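Local structure of tegument protein UL51 (Human herpesvirus 1, 6T5A) at residues Met73-Leu76 and Glu77-Ala80; Ala94-Ala97 and His98-Lys101. The protein probably takes part in virus egress from the perinuclear space and in secondary envelopment of cytoplasmic capsids at membranes derived from the trans-Golgi network. The protein carries 1 engineered substitution. One frame throughout, in Å; residues are numbered along the deposited sequence.

Contact 1 (Met73-Leu76 and Glu77-Ala80)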
loop_
_atom_site.group_PDB
_atom_site.type_symbol
_atom_site.label_atom_id
_atom_site.label_comp_id
_atom_site.label_asym_id
_atom_site.label_seq_id
_atom_site.Cartn_x
_atom_site.Cartn_y
_atom_site.Cartn_z
ATOM N N MET A 73 -21.281 -49.518 -10.609
ATOM C CA MET A 73 -20.348 -50.240 -9.736
ATOM C C MET A 73 -21.106 -51.087 -8.699
ATOM O O MET A 73 -20.695 -52.206 -8.425
ATOM C CB MET A 73 -19.332 -49.281 -9.076
ATOM C CG MET A 73 -18.447 -48.521 -10.078
ATOM S SD MET A 73 -17.686 -49.547 -11.396
ATOM C CE MET A 73 -16.566 -50.461 -10.455
ATOM N N VAL A 74 -22.236 -50.574 -8.163
ATOM C CA VAL A 74 -23.080 -51.349 -7.227
ATOM C C VAL A 74 -23.653 -52.556 -7.991
ATOM O O VAL A 74 -23.620 -53.677 -7.473
ATOM C CB VAL A 74 -24.192 -50.491 -6.574
ATOM C CG1 VAL A 74 -25.229 -51.366 -5.855
ATOM C CG2 VAL A 74 -23.596 -49.448 -5.622
ATOM N N ASN A 75 -24.147 -52.330 -9.228
ATOM C CA ASN A 75 -24.689 -53.424 -10.046
ATOM C C ASN A 75 -23.637 -54.475 -10.328
ATOM O O ASN A 75 -23.952 -55.649 -10.260
ATOM C CB ASN A 75 -25.340 -52.923 -11.335
ATOM C CG ASN A 75 -26.657 -52.226 -11.120
ATOM O OD1 ASN A 75 -27.252 -52.288 -10.054
ATOM N ND2 ASN A 75 -27.145 -51.535 -12.132
ATOM N N LEU A 76 -22.386 -54.064 -10.572
ATOM C CA LEU A 76 -21.266 -54.991 -10.784
ATOM C C LEU A 76 -20.994 -55.831 -9.533
ATOM O O LEU A 76 -20.783 -57.037 -9.646
ATOM C CB LEU A 76 -20.005 -54.244 -11.259
ATOM C CG LEU A 76 -20.024 -53.839 -12.747
ATOM C CD1 LEU A 76 -18.953 -52.828 -13.072
ATOM C CD2 LEU A 76 -19.920 -55.058 -13.678
ATOM N N GLU A 77 -21.056 -55.207 -8.338
ATOM C CA GLU A 77 -20.875 -55.912 -7.063
ATOM C C GLU A 77 -22.026 -56.908 -6.838
ATOM O O GLU A 77 -21.773 -58.041 -6.424
ATOM C CB GLU A 77 -20.787 -54.916 -5.898
ATOM C CG GLU A 77 -20.477 -55.603 -4.581
ATOM C CD GLU A 77 -20.687 -54.741 -3.356
ATOM O OE1 GLU A 77 -19.948 -53.745 -3.191
ATOM O OE2 GLU A 77 -21.586 -55.073 -2.553
ATOM N N ARG A 78 -23.281 -56.500 -7.143
ATOM C CA ARG A 78 -24.460 -57.365 -7.004
ATOM C C ARG A 78 -24.362 -58.592 -7.928
ATOM O O ARG A 78 -24.724 -59.704 -7.518
ATOM C CB ARG A 78 -25.752 -56.586 -7.283
ATOM C CG ARG A 78 -26.159 -55.678 -6.130
ATOM C CD ARG A 78 -27.295 -54.737 -6.488
ATOM N NE ARG A 78 -27.743 -54.021 -5.289
ATOM C CZ ARG A 78 -28.788 -53.205 -5.232
ATOM N NH1 ARG A 78 -29.505 -52.951 -6.320
ATOM N NH2 ARG A 78 -29.118 -52.624 -4.090
ATOM N N LEU A 79 -23.853 -58.390 -9.157
ATOM C CA LEU A 79 -23.682 -59.465 -10.135
ATOM C C LEU A 79 -22.608 -60.457 -9.696
ATOM O O LEU A 79 -22.796 -61.669 -9.856
ATOM C CB LEU A 79 -23.364 -58.904 -11.530
ATOM C CG LEU A 79 -24.541 -58.232 -12.270
ATOM C CD1 LEU A 79 -24.044 -57.229 -13.324
ATOM C CD2 LEU A 79 -25.499 -59.274 -12.878
ATOM N N ALA A 80 -21.500 -59.946 -9.120
ATOM C CA ALA A 80 -20.385 -60.775 -8.645
ATOM C C ALA A 80 -20.736 -61.556 -7.369
ATOM O O ALA A 80 -20.321 -62.702 -7.236
ATOM C CB ALA A 80 -19.144 -59.920 -8.435
HETATM O O HOH W 1 -29.532 -53.006 -9.071
#
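The carbonyl oxygen of Val74 receives the shortest backbone bond of this helical stretch, from Arg78 N at 2.9 Å, with an N-H...O angle of 160°. The same pair is joined again through its side chains, which run side by side in the same direction. Arg78 CG is turned beside its own backbone N (chi1 -76°), and from there the chain stays extended to NE, so that its aliphatic part passes over the Val74 carbonyl, with CG 3.5 Å from Val74 O. Farther out, Val74 CG1 lies over one face of the guanidinium, off-centre toward its rim, and approaches Arg78 NE to 3.7 Å. The edge of that group is occupied by a water lying in its plane, which accepts from Arg78 NH1 at 2.8 Å and donates to Asn75 OD1 at 2.6 Å. One methyl over a face and one water at the edge thus probably limit the swing of an exposed arginine, while the water links Asn75 to Arg78 without direct contact between their polar ends. Leu79 reaches back over the Asn75 carbonyl, whose oxygen lies 3.3 Å from Leu79 CG and also accepts a hydrogen bond from Leu79 N at 3.0 Å. Asn75 and Leu76 both touch Met102 on helix 94-117. The valine-arginine packing and the water bridge line the outer side of this stretch, and its i+4 to i backbone bonds are those of an alpha-helix, here helix 63-82 of the UL51 family region.

Contact 2 (Ala94-Ala97 and His98-Lys101)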
loop_
_atom_site.group_PDB
_atom_site.type_symbol
_atom_site.label_atom_id
_atom_site.label_comp_id
_atom_site.label_asym_id
_atom_site.label_seq_id
_atom_site.Cartn_x
_atom_site.Cartn_y
_atom_site.Cartn_z
ATOM N N ALA A 94 -25.383 -65.216 -19.602
ATOM C CA ALA A 94 -26.277 -64.166 -19.076
ATOM C C ALA A 94 -25.616 -63.175 -18.104
ATOM O O ALA A 94 -25.748 -61.961 -18.290
ATOM C CB ALA A 94 -27.525 -64.777 -18.441
ATOM N N VAL A 95 -24.903 -63.685 -17.084
ATOM C CA VAL A 95 -24.228 -62.841 -16.082
ATOM C C VAL A 95 -23.156 -61.994 -16.778
ATOM O O VAL A 95 -23.132 -60.777 -16.586
ATOM C CB VAL A 95 -23.687 -63.684 -14.881
ATOM C CG1 VAL A 95 -22.827 -62.845 -13.929
ATOM C CG2 VAL A 95 -24.838 -64.339 -14.120
ATOM N N ALA A 96 -22.333 -62.630 -17.647
ATOM C CA ALA A 96 -21.291 -61.937 -18.409
ATOM C C ALA A 96 -21.862 -60.835 -19.306
ATOM O O ALA A 96 -21.262 -59.767 -19.380
ATOM C CB ALA A 96 -20.473 -62.924 -19.228
ATOM N N ALA A 97 -23.044 -61.067 -19.939
ATOM C CA ALA A 97 -23.700 -60.054 -20.777
ATOM C C ALA A 97 -24.115 -58.842 -19.932
ATOM O O ALA A 97 -23.893 -57.719 -20.362
ATOM C CB ALA A 97 -24.905 -60.639 -21.492
ATOM N N HIS A 98 -24.652 -59.069 -18.719
ATOM C CA HIS A 98 -25.037 -57.998 -17.783
ATOM C C HIS A 98 -23.813 -57.213 -17.326
ATOM O O HIS A 98 -23.854 -55.991 -17.328
ATOM C CB HIS A 98 -25.782 -58.561 -16.566
ATOM C CG HIS A 98 -27.181 -58.988 -16.862
ATOM N ND1 HIS A 98 -28.167 -58.066 -17.202
ATOM C CD2 HIS A 98 -27.731 -60.223 -16.820
ATOM C CE1 HIS A 98 -29.270 -58.775 -17.387
ATOM N NE2 HIS A 98 -29.055 -60.079 -17.171
ATOM N N GLN A 99 -22.717 -57.921 -16.952
ATOM C CA GLN A 99 -21.462 -57.306 -16.530
ATOM C C GLN A 99 -20.887 -56.421 -17.630
ATOM O O GLN A 99 -20.462 -55.306 -17.330
ATOM C CB GLN A 99 -20.434 -58.359 -16.100
ATOM C CG GLN A 99 -20.803 -59.081 -14.803
ATOM C CD GLN A 99 -19.861 -60.233 -14.524
ATOM O OE1 GLN A 99 -19.387 -60.925 -15.434
ATOM N NE2 GLN A 99 -19.572 -60.477 -13.258
ATOM N N ASP A 100 -20.929 -56.882 -18.902
ATOM C CA ASP A 100 -20.442 -56.103 -20.049
ATOM C C ASP A 100 -21.207 -54.787 -20.199
ATOM O O ASP A 100 -20.587 -53.759 -20.430
ATOM C CB ASP A 100 -20.483 -56.920 -21.357
ATOM C CG ASP A 100 -20.005 -56.127 -22.568
ATOM O OD1 ASP A 100 -18.776 -55.990 -22.743
ATOM O OD2 ASP A 100 -20.864 -55.614 -23.321
ATOM N N LYS A 101 -22.544 -54.820 -20.045
ATOM C CA LYS A 101 -23.409 -53.642 -20.142
ATOM C C LYS A 101 -23.073 -52.609 -19.046
ATOM O O LYS A 101 -23.001 -51.413 -19.332
ATOM C CB LYS A 101 -24.881 -54.065 -20.055
ATOM C CG LYS A 101 -25.881 -52.948 -20.349
ATOM C CD LYS A 101 -27.326 -53.428 -20.175
ATOM C CE LYS A 101 -28.359 -52.365 -20.496
ATOM N NZ LYS A 101 -28.440 -51.313 -19.446
#
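The first turns of helix 94-117 bring Val95 and Ala94 against Gln99 and His98, four residues on. Gln99 N bonds to Val95 O at 2.9 Å with an N-H...O angle of 166°, and His98 N bonds to Ala94 O at 3.1 Å. Over the Val95 carbonyl runs the glutamine chain: CG sits beside its own backbone N (chi1 -69°), putting it 3.4 Å from Val95 O, and the chain then extends until its amide carbon CD meets Val95 CG1 at 4.0 Å. The two side chains cross at a slant, and Gln99 OE1 comes within 3.7 Å of Ala96 CA. His98 folds back in a similar way, carrying its ring carbon CD2 to 3.0 Å from Ala94 O. That oxygen meets the ring obliquely; Val95 CA lies at the ring edge, near its plane. Asp100 N and Lys101 N continue the pattern to Ala96 O and Ala97 O, while the Asp100 carboxylate forms a salt bridge with Arg104 one turn later. The four i+4 to i bonds mark the opening two turns of an alpha-helix, with Gln99 and His98 lying back over the preceding carbonyls.

Overall arrangement
Contact 1 comes first along the chain, near the end of helix 63-82, and contact 2 follows at the start of helix 94-117, the next helix in the chain. Their centres are about 11 Å apart, and both lie far from the centre of the elongated chain. The two stretches meet directly through van der Waals packing: Leu76 CD2 is 3.7 Å from Gln99 O, and Leu79 CD2 is 3.8 Å from His98 CB. The two consecutive helices run antiparallel as a helical hairpin, and the contacts face one another where the chain reverses, beside a connection in which residues 84-89 are not modelled. All four segments belong to the UL51 family region, and their pairing joins the two helices at this end of the hairpin.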